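Local coordinates for integron gene cassette protein HFX_CASS2 (Uncultured bacterium, PDB 3FXH) that is of unknown function, an all-helical integron cassette protein from the mobile metagenome whose fold may offer distinct interaction sites, at residues H26-S29 with A30-I34; H46-T49 with R50-H54; S92-E95 with N96-R100. All coordinates share one frame; numbering follows the deposited sequence.

Contact 1 (H26-S29 with A30-I34); sequences HATS and AVHEI
T28 lays its methyl CG2 beside the imidazole of H32, one helical turn on, with CG2 4.0 Å from H32 NE2; the two side chains run alongside each other and point the same way. The threonine torsion sorts its branches: CG2 lies anti to the backbone N and faces the histidine, while OG1 (chi1 -64°) swings beside the backbone N and bonds back to N24 O. H32 CD2 also comes 3.2 Å from T28 O, an oblique approach to the ring. The same T28 O accepts from H32 N at 2.9 Å, with an N-H...O angle of 163°. That bond is one of four i to i+4 backbone bonds, from A30, V31, H32 and E33 to H26 through S29, which identify the segment as regular alpha-helix within helix 24-43. V31 brings CG2 to 3.4 Å from A27 O and packs on C124 and L128 of helix 116-131. The buried polar ends of H26 and E33 are satisfied by other parts of the chain, H26 NE2 donating to L85 O and the E33 carboxylate accepting from Y77 N and Y78 N, while H32 packs on L125 of the second subunit.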
ATOM      1  N   HIS A  26       1.472  -8.505  15.488  1.00 38.81           N
ATOM      2  CA  HIS A  26       1.689  -9.565  14.504  1.00 40.96           C
ATOM      3  C   HIS A  26       0.841  -9.316  13.250  1.00 39.02           C
ATOM      4  O   HIS A  26       1.349  -9.318  12.121  1.00 32.82           O
ATOM      5  CB  HIS A  26       1.335 -10.926  15.136  1.00 45.21           C
ATOM      6  CG  HIS A  26       1.749 -12.112  14.320  1.00 44.38           C
ATOM      7  ND1 HIS A  26       0.942 -12.663  13.345  1.00 41.88           N
ATOM      8  CD2 HIS A  26       2.872 -12.868  14.348  1.00 43.89           C
ATOM      9  CE1 HIS A  26       1.562 -13.695  12.796  1.00 41.33           C
ATOM     10  NE2 HIS A  26       2.733 -13.843  13.389  1.00 40.93           N
ATOM     11  N   ALA A  27      -0.454  -9.102  13.453  1.00 34.12           N
ATOM     12  CA  ALA A  27      -1.385  -8.925  12.334  1.00 30.04           C
ATOM     13  C   ALA A  27      -1.029  -7.711  11.475  1.00 29.56           C
ATOM     14  O   ALA A  27      -1.097  -7.760  10.251  1.00 25.90           O
ATOM     15  CB  ALA A  27      -2.813  -8.820  12.852  1.00 31.65           C
ATOM     16  N   THR A  28      -0.654  -6.619  12.127  1.00 32.08           N
ATOM     17  CA  THR A  28      -0.199  -5.420  11.429  1.00 31.59           C
ATOM     18  C   THR A  28       1.025  -5.676  10.525  1.00 35.44           C
ATOM     19  O   THR A  28       1.061  -5.278   9.353  1.00 26.76           O
ATOM     20  CB  THR A  28       0.098  -4.323  12.449  1.00 32.32           C
ATOM     21  OG1 THR A  28      -1.123  -3.982  13.106  1.00 38.66           O
ATOM     22  CG2 THR A  28       0.679  -3.082  11.774  1.00 29.60           C
ATOM     23  N   SER A  29       2.033  -6.331  11.085  1.00 32.78           N
ATOM     24  CA  SER A  29       3.222  -6.678  10.329  1.00 30.91           C
ATOM     25  C   SER A  29       2.897  -7.612   9.186  1.00 27.78           C
ATOM     26  O   SER A  29       3.524  -7.534   8.128  1.00 30.13           O
ATOM     27  CB  SER A  29       4.261  -7.331  11.245  1.00 33.86           C
ATOM     28  OG  SER A  29       4.739  -6.369  12.162  1.00 37.85           O
ATOM     29  N   ALA A  30       1.942  -8.514   9.408  1.00 25.78           N
ATOM     30  CA  ALA A  30       1.526  -9.448   8.364  1.00 28.31           C
ATOM     31  C   ALA A  30       0.890  -8.699   7.192  1.00 24.10           C
ATOM     32  O   ALA A  30       1.142  -9.020   6.025  1.00 22.31           O
ATOM     33  CB  ALA A  30       0.552 -10.480   8.927  1.00 29.93           C
ATOM     34  N   VAL A  31       0.076  -7.695   7.513  1.00 21.29           N
ATOM     35  CA  VAL A  31      -0.611  -6.910   6.481  1.00 20.80           C
ATOM     36  C   VAL A  31       0.378  -6.013   5.747  1.00 23.72           C
ATOM     37  O   VAL A  31       0.284  -5.839   4.535  1.00 25.06           O
ATOM     38  CB  VAL A  31      -1.809  -6.072   7.060  1.00 24.44           C
ATOM     39  CG1 VAL A  31      -2.335  -5.092   6.014  1.00 24.68           C
ATOM     40  CG2 VAL A  31      -2.931  -6.988   7.516  1.00 25.87           C
ATOM     41  N   HIS A  32       1.345  -5.457   6.467  1.00 26.34           N
ATOM     42  CA  HIS A  32       2.413  -4.697   5.810  1.00 26.42           C
ATOM     43  C   HIS A  32       3.171  -5.622   4.857  1.00 25.77           C
ATOM     44  O   HIS A  32       3.558  -5.223   3.761  1.00 22.71           O
ATOM     45  CB  HIS A  32       3.378  -4.077   6.840  1.00 24.63           C
ATOM     46  CG  HIS A  32       2.866  -2.816   7.470  1.00 27.10           C
ATOM     47  ND1 HIS A  32       3.663  -1.715   7.690  1.00 32.73           N
ATOM     48  CD2 HIS A  32       1.634  -2.485   7.927  1.00 31.44           C
ATOM     49  CE1 HIS A  32       2.949  -0.765   8.268  1.00 35.61           C
ATOM     50  NE2 HIS A  32       1.714  -1.204   8.420  1.00 26.71           N
ATOM     51  N   GLU A  33       3.358  -6.865   5.277  1.00 26.39           N
ATOM     52  CA  GLU A  33       4.002  -7.865   4.440  1.00 26.90           C
ATOM     53  C   GLU A  33       3.201  -8.186   3.177  1.00 25.41           C
ATOM     54  O   GLU A  33       3.765  -8.364   2.094  1.00 23.69           O
ATOM     55  CB  GLU A  33       4.253  -9.146   5.238  1.00 24.49           C
ATOM     56  CG  GLU A  33       4.508 -10.347   4.372  1.00 27.60           C
ATOM     57  CD  GLU A  33       5.164 -11.472   5.140  1.00 27.43           C
ATOM     58  OE1 GLU A  33       4.480 -12.459   5.466  1.00 32.17           O
ATOM     59  OE2 GLU A  33       6.371 -11.358   5.425  1.00 32.99           O
ATOM     60  N   ILE A  34       1.886  -8.299   3.313  1.00 23.68           N
ATOM     61  CA  ILE A  34       1.071  -8.524   2.132  1.00 22.25           C
ATOM     62  C   ILE A  34       1.250  -7.391   1.135  1.00 20.50           C
ATOM     63  O   ILE A  34       1.449  -7.627  -0.050  1.00 22.42           O
ATOM     64  CB  ILE A  34      -0.417  -8.654   2.474  1.00 26.88           C
ATOM     65  CG1 ILE A  34      -0.662  -9.952   3.248  1.00 29.27           C
ATOM     66  CG2 ILE A  34      -1.255  -8.639   1.197  1.00 27.05           C
ATOM     67  CD1 ILE A  34      -2.017  -9.983   3.974  1.00 25.05           C
TER

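Contact 2 (H46-T49 with R50-H54); sequences HSMT and RDQFH
T49 uses its hydroxyl to cap the helix that starts at R50: OG1 accepts from Q52 N at 3.2 Å, with an N-H...O angle of 161°. Its chi1 of 66° sets OG1 between the backbone N and the carbonyl carbon, turned to the first turn of the helix, and leaves CG2 anti to the carbonyl carbon. T49 is thus the N-cap residue, and its carbonyl opens the helical bonding, T49 O accepting from F53 N at 3.0 Å. Q52 reaches back with an extended chain, CG anti to the backbone N, and crosses the side chains of M48 and T49 at about a right angle. Its OE1 lies 3.4 Å from M48 CG and accepts from water 1 at 2.7 Å; that water in turn accepts from T49 N, so one solvent molecule bridges the residue before the helix and its first turn. M48, a selenomethionine, is straight through chi1 and chi2, which carries the selenium to the start of the F53 side chain, SE 3.7 Å from F53 CB. The bend at chi3 (-72°) sets only the terminal methyl, with M48 CE 3.7 Å from Q52 OE1. Measured to the F53 ring centroid, SE is 5.5 Å away and near the ring plane, an edge-on Met-aromatic contact. M48 continues onto F62, F65 and L66 of helix 62-69, while the F53 ring inserts between helix 116-131, where it meets L119 and I123, and helix 88-102, where it meets F98 and A102.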
ATOM      1  N   HIS A  46       2.664  -8.761 -12.875  1.00 31.91           N
ATOM      2  CA  HIS A  46       1.540  -9.653 -12.601  1.00 35.42           C
ATOM      3  C   HIS A  46       0.281  -8.855 -12.313  1.00 33.75           C
ATOM      4  O   HIS A  46       0.331  -7.711 -11.864  1.00 29.98           O
ATOM      5  CB  HIS A  46       1.836 -10.616 -11.440  1.00 31.00           C
ATOM      6  CG  HIS A  46       3.068 -11.439 -11.648  1.00 39.19           C
ATOM      7  ND1 HIS A  46       3.161 -12.399 -12.631  1.00 38.82           N
ATOM      8  CD2 HIS A  46       4.267 -11.427 -11.017  1.00 37.09           C
ATOM      9  CE1 HIS A  46       4.362 -12.950 -12.595  1.00 39.84           C
ATOM     10  NE2 HIS A  46       5.051 -12.382 -11.623  1.00 37.20           N
ATOM     11  N   SER A  47      -0.855  -9.479 -12.570  1.00 36.10           N
ATOM     12  CA  SER A  47      -2.121  -8.793 -12.482  1.00 29.77           C
ATOM     13  C   SER A  47      -3.151  -9.811 -12.040  1.00 29.86           C
ATOM     14  O   SER A  47      -2.929 -11.017 -12.152  1.00 31.46           O
ATOM     15  CB  SER A  47      -2.497  -8.262 -13.873  1.00 39.69           C
ATOM     16  OG  SER A  47      -3.482  -7.251 -13.793  1.00 42.80           O
HETATM   17  N   MSE A  48      -4.291  -9.333 -11.564  1.00 29.58           N
HETATM   18  CA  MSE A  48      -5.413 -10.228 -11.309  1.00 25.50           C
HETATM   19  C   MSE A  48      -6.694  -9.549 -11.770  1.00 32.64           C
HETATM   20  O   MSE A  48      -6.810  -8.327 -11.676  1.00 29.46           O
HETATM   21  CB  MSE A  48      -5.501 -10.566  -9.818  1.00 25.57           C
HETATM   22  CG  MSE A  48      -6.691 -11.474  -9.450  1.00 24.27           C
HETATM   23 SE   MSE A  48      -6.599 -11.927  -7.550  0.99 35.68          SE
HETATM   24  CE  MSE A  48      -5.056 -13.171  -7.582  1.00 30.94           C
ATOM     25  N   THR A  49      -7.651 -10.335 -12.256  1.00 36.00           N
ATOM     26  CA  THR A  49      -8.935  -9.781 -12.681  1.00 36.37           C
ATOM     27  C   THR A  49      -9.803  -9.496 -11.458  1.00 33.27           C
ATOM     28  O   THR A  49      -9.682 -10.158 -10.435  1.00 26.76           O
ATOM     29  CB  THR A  49      -9.679 -10.733 -13.627  1.00 44.08           C
ATOM     30  OG1 THR A  49     -10.058 -11.917 -12.918  1.00 38.35           O
ATOM     31  CG2 THR A  49      -8.803 -11.108 -14.823  1.00 49.11           C
ATOM     32  N   ARG A  50     -10.677  -8.503 -11.544  1.00 35.46           N
ATOM     33  CA  ARG A  50     -11.556  -8.228 -10.409  1.00 34.55           C
ATOM     34  C   ARG A  50     -12.398  -9.465 -10.079  1.00 33.33           C
ATOM     35  O   ARG A  50     -12.656  -9.770  -8.909  1.00 33.15           O
ATOM     36  CB  ARG A  50     -12.438  -7.006 -10.681  1.00 37.75           C
ATOM     37  CG  ARG A  50     -13.483  -7.191 -11.769  1.00 43.19           C
ATOM     38  CD  ARG A  50     -14.318  -5.927 -11.908  1.00 40.38           C
ATOM     39  NE  ARG A  50     -13.550  -4.819 -12.478  1.00 38.44           N
ATOM     40  CZ  ARG A  50     -13.885  -3.539 -12.353  1.00 38.75           C
ATOM     41  NH1 ARG A  50     -14.968  -3.200 -11.663  1.00 41.13           N
ATOM     42  NH2 ARG A  50     -13.142  -2.594 -12.925  1.00 41.31           N
ATOM     43  N   ASP A  51     -12.803 -10.203 -11.105  1.00 30.58           N
ATOM     44  CA  ASP A  51     -13.667 -11.354 -10.865  1.00 42.72           C
ATOM     45  C   ASP A  51     -12.960 -12.414 -10.021  1.00 39.96           C
ATOM     46  O   ASP A  51     -13.537 -12.949  -9.075  1.00 37.95           O
ATOM     47  CB  ASP A  51     -14.209 -11.942 -12.175  1.00 58.87           C
ATOM     48  CG  ASP A  51     -15.539 -11.317 -12.590  1.00 69.07           C
ATOM     49  OD1 ASP A  51     -15.807 -10.159 -12.198  1.00 73.38           O
ATOM     50  OD2 ASP A  51     -16.319 -11.983 -13.301  1.00 71.27           O
ATOM     51  N   GLN A  52     -11.707 -12.708 -10.351  1.00 35.25           N
ATOM     52  CA  GLN A  52     -10.961 -13.689  -9.577  1.00 34.18           C
ATOM     53  C   GLN A  52     -10.682 -13.167  -8.172  1.00 34.54           C
ATOM     54  O   GLN A  52     -10.749 -13.923  -7.205  1.00 33.96           O
ATOM     55  CB  GLN A  52      -9.655 -14.073 -10.271  1.00 41.62           C
ATOM     56  CG  GLN A  52      -8.876 -15.125  -9.518  1.00 42.13           C
ATOM     57  CD  GLN A  52      -7.613 -15.544 -10.231  1.00 41.26           C
ATOM     58  OE1 GLN A  52      -6.757 -14.711 -10.546  1.00 35.52           O
ATOM     59  NE2 GLN A  52      -7.488 -16.841 -10.497  1.00 38.54           N
ATOM     60  N   PHE A  53     -10.370 -11.877  -8.053  1.00 30.38           N
ATOM     61  CA  PHE A  53     -10.091 -11.320  -6.743  1.00 26.47           C
ATOM     62  C   PHE A  53     -11.314 -11.434  -5.829  1.00 30.61           C
ATOM     63  O   PHE A  53     -11.193 -11.844  -4.678  1.00 28.10           O
ATOM     64  CB  PHE A  53      -9.603  -9.867  -6.797  1.00 25.94           C
ATOM     65  CG  PHE A  53      -9.512  -9.244  -5.433  1.00 23.92           C
ATOM     66  CD1 PHE A  53      -8.461  -9.562  -4.594  1.00 20.03           C
ATOM     67  CD2 PHE A  53     -10.529  -8.430  -4.954  1.00 25.34           C
ATOM     68  CE1 PHE A  53      -8.403  -9.046  -3.310  1.00 25.59           C
ATOM     69  CE2 PHE A  53     -10.484  -7.909  -3.681  1.00 26.42           C
ATOM     70  CZ  PHE A  53      -9.416  -8.215  -2.851  1.00 26.58           C
ATOM     71  N   HIS A  54     -12.494 -11.086  -6.342  1.00 26.28           N
ATOM     72  CA  HIS A  54     -13.704 -11.153  -5.526  1.00 31.63           C
ATOM     73  C   HIS A  54     -14.077 -12.592  -5.157  1.00 36.81           C
ATOM     74  O   HIS A  54     -14.574 -12.854  -4.060  1.00 36.61           O
ATOM     75  CB  HIS A  54     -14.877 -10.418  -6.206  1.00 36.36           C
ATOM     76  CG  HIS A  54     -14.791  -8.930  -6.081  1.00 36.05           C
ATOM     77  ND1 HIS A  54     -15.058  -8.266  -4.901  1.00 31.54           N
ATOM     78  CD2 HIS A  54     -14.426  -7.979  -6.973  1.00 38.44           C
ATOM     79  CE1 HIS A  54     -14.859  -6.970  -5.072  1.00 33.55           C
ATOM     80  NE2 HIS A  54     -14.478  -6.769  -6.321  1.00 36.17           N
TER
HETATM   81  O   HOH W   1      -6.933 -13.210 -12.761  1.00 33.05           O

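Contact 3 (S92-E95 with N96-R100)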
ATOM      1  N   SER A  92      -6.171 -16.396   9.500  1.00 47.78           N
ATOM      2  CA  SER A  92      -7.616 -16.542   9.383  1.00 46.10           C
ATOM      3  C   SER A  92      -8.317 -15.188   9.481  1.00 40.66           C
ATOM      4  O   SER A  92      -9.262 -14.924   8.740  1.00 38.77           O
ATOM      5  CB  SER A  92      -8.152 -17.493  10.455  1.00 47.71           C
ATOM      6  OG  SER A  92      -7.646 -18.805  10.276  1.00 51.31           O
ATOM      7  N   PHE A  93      -7.864 -14.334  10.397  1.00 42.44           N
ATOM      8  CA  PHE A  93      -8.432 -12.987  10.501  1.00 43.98           C
ATOM      9  C   PHE A  93      -8.257 -12.242   9.188  1.00 37.44           C
ATOM     10  O   PHE A  93      -9.195 -11.634   8.678  1.00 36.98           O
ATOM     11  CB  PHE A  93      -7.791 -12.170  11.627  1.00 40.72           C
ATOM     12  CG  PHE A  93      -8.164 -10.698  11.592  1.00 40.00           C
ATOM     13  CD1 PHE A  93      -9.299 -10.238  12.245  1.00 46.33           C
ATOM     14  CD2 PHE A  93      -7.383  -9.786  10.899  1.00 37.08           C
ATOM     15  CE1 PHE A  93      -9.647  -8.889  12.206  1.00 39.60           C
ATOM     16  CE2 PHE A  93      -7.728  -8.435  10.844  1.00 36.92           C
ATOM     17  CZ  PHE A  93      -8.861  -7.989  11.510  1.00 31.08           C
ATOM     18  N   ILE A  94      -7.046 -12.283   8.649  1.00 32.64           N
ATOM     19  CA  ILE A  94      -6.767 -11.603   7.390  1.00 29.77           C
ATOM     20  C   ILE A  94      -7.599 -12.153   6.224  1.00 34.42           C
ATOM     21  O   ILE A  94      -8.215 -11.383   5.490  1.00 25.96           O
ATOM     22  CB  ILE A  94      -5.257 -11.614   7.072  1.00 26.51           C
ATOM     23  CG1 ILE A  94      -4.506 -10.767   8.103  1.00 27.86           C
ATOM     24  CG2 ILE A  94      -4.977 -11.086   5.652  1.00 25.29           C
ATOM     25  CD1 ILE A  94      -3.018 -10.869   7.986  1.00 27.67           C
ATOM     26  N   GLU A  95      -7.625 -13.476   6.045  1.00 30.55           N
ATOM     27  CA  GLU A  95      -8.428 -14.061   4.964  1.00 32.73           C
ATOM     28  C   GLU A  95      -9.904 -13.673   5.067  1.00 32.77           C
ATOM     29  O   GLU A  95     -10.553 -13.375   4.064  1.00 33.41           O
ATOM     30  CB  GLU A  95      -8.298 -15.590   4.945  1.00 34.92           C
ATOM     31  CG  GLU A  95      -6.889 -16.087   4.660  1.00 25.77           C
ATOM     32  CD  GLU A  95      -6.522 -16.058   3.187  1.00 35.31           C
ATOM     33  OE1 GLU A  95      -6.925 -15.115   2.467  1.00 33.12           O
ATOM     34  OE2 GLU A  95      -5.809 -16.981   2.747  1.00 33.38           O
ATOM     35  N   ASN A  96     -10.445 -13.716   6.281  1.00 32.34           N
ATOM     36  CA  ASN A  96     -11.836 -13.347   6.499  1.00 33.88           C
ATOM     37  C   ASN A  96     -12.043 -11.859   6.249  1.00 36.14           C
ATOM     38  O   ASN A  96     -13.077 -11.439   5.724  1.00 34.87           O
ATOM     39  CB  ASN A  96     -12.274 -13.709   7.920  1.00 37.56           C
ATOM     40  CG  ASN A  96     -13.637 -13.136   8.273  1.00 42.83           C
ATOM     41  OD1 ASN A  96     -14.672 -13.731   7.969  1.00 48.21           O
ATOM     42  ND2 ASN A  96     -13.642 -11.978   8.917  1.00 38.09           N
ATOM     43  N   ALA A  97     -11.054 -11.063   6.632  1.00 36.83           N
ATOM     44  CA  ALA A  97     -11.139  -9.617   6.454  1.00 39.19           C
ATOM     45  C   ALA A  97     -11.213  -9.260   4.967  1.00 33.40           C
ATOM     46  O   ALA A  97     -11.993  -8.401   4.571  1.00 32.93           O
ATOM     47  CB  ALA A  97      -9.981  -8.923   7.132  1.00 36.41           C
ATOM     48  N   PHE A  98     -10.424  -9.935   4.133  1.00 28.84           N
ATOM     49  CA  PHE A  98     -10.538  -9.722   2.688  1.00 30.07           C
ATOM     50  C   PHE A  98     -11.945 -10.051   2.199  1.00 27.28           C
ATOM     51  O   PHE A  98     -12.527  -9.313   1.406  1.00 30.31           O
ATOM     52  CB  PHE A  98      -9.517 -10.565   1.920  1.00 28.41           C
ATOM     53  CG  PHE A  98      -8.195  -9.884   1.730  1.00 26.53           C
ATOM     54  CD1 PHE A  98      -7.998  -9.001   0.677  1.00 22.62           C
ATOM     55  CD2 PHE A  98      -7.153 -10.120   2.607  1.00 25.93           C
ATOM     56  CE1 PHE A  98      -6.783  -8.371   0.502  1.00 27.09           C
ATOM     57  CE2 PHE A  98      -5.940  -9.494   2.435  1.00 30.87           C
ATOM     58  CZ  PHE A  98      -5.755  -8.608   1.385  1.00 28.92           C
ATOM     59  N   GLY A  99     -12.478 -11.174   2.671  1.00 30.74           N
ATOM     60  CA  GLY A  99     -13.819 -11.593   2.305  1.00 27.88           C
ATOM     61  C   GLY A  99     -14.837 -10.521   2.638  1.00 38.78           C
ATOM     62  O   GLY A  99     -15.673 -10.167   1.801  1.00 38.16           O
ATOM     63  N   ARG A 100     -14.752  -9.994   3.856  1.00 35.63           N
ATOM     64  CA  ARG A 100     -15.691  -8.975   4.332  1.00 41.84           C
ATOM     65  C   ARG A 100     -15.615  -7.688   3.518  1.00 41.36           C
ATOM     66  O   ARG A 100     -16.634  -7.148   3.087  1.00 39.55           O
ATOM     67  CB  ARG A 100     -15.437  -8.650   5.807  1.00 33.34           C
ATOM     68  CG  ARG A 100     -15.818  -9.765   6.766  1.00 42.33           C
ATOM     69  CD  ARG A 100     -15.717  -9.310   8.219  1.00 45.84           C
ATOM     70  NE  ARG A 100     -14.345  -9.289   8.737  1.00 39.11           N
ATOM     71  CZ  ARG A 100     -13.657  -8.180   8.992  1.00 46.40           C
ATOM     72  NH1 ARG A 100     -14.197  -6.992   8.756  1.00 49.31           N
ATOM     73  NH2 ARG A 100     -12.425  -8.259   9.482  1.00 44.33           N
TER
HETATM   74  O   HOH W   2     -11.560 -10.783   9.972  1.00 35.82           O
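I94 and F98 stand side by side on one face of helix 88-102, one turn apart and pointing the same way, as i and i+4 side chains do in an alpha-helix. The branch that touches is CG2 of I94, which lies anti to the backbone N and meets the F98 ring in its plane, at the edge, 3.7 Å from CE2. The carbonyl O of I94 approaches the same ring edge at CD2, 3.3 Å away, and also accepts from F98 N. This face turns inward: I94 packs on A30, V31 and I34 of helix 24-43, and F98 on C124 of helix 116-131. F93 and R100, seven residues apart, are set differently. Their side chains cross at about a right angle, with ring and guanidinium planes 55° apart and R100 NH2 3.9 Å from F93 CE1. A bend at chi3 (-78°) brings the guanidinium back over the preceding turns, and its NH2 also forms a salt bridge with E130. The E95 carboxylate, by contrast, reaches the start of helix 62-69, accepting from I63 N and A64 N. Water 2 joins the two turns, donating to F93 O at 2.8 Å and accepting from R100 NH2 at 2.7 Å.

Along the chain the three contacts come in series: contact 1 within helix 24-43, contact 2 at the start of helix 50-58 and contact 3 within helix 88-102. Contacts 1 and 2 lie on opposite sides of the chain's centre, their own centres about 21 Å apart, and do not touch. Contact 3 meets both, with its centre about 13 Å from that of contact 1 and 17 Å from that of contact 2. Its I94 CG2 lies 3.6 Å from I34 CD1, and its F98 CD1 lies 3.9 Å from F53 CZ. Helix 88-102 thus packs against two contacts that do not meet each other, and helix 116-131 packs against all three.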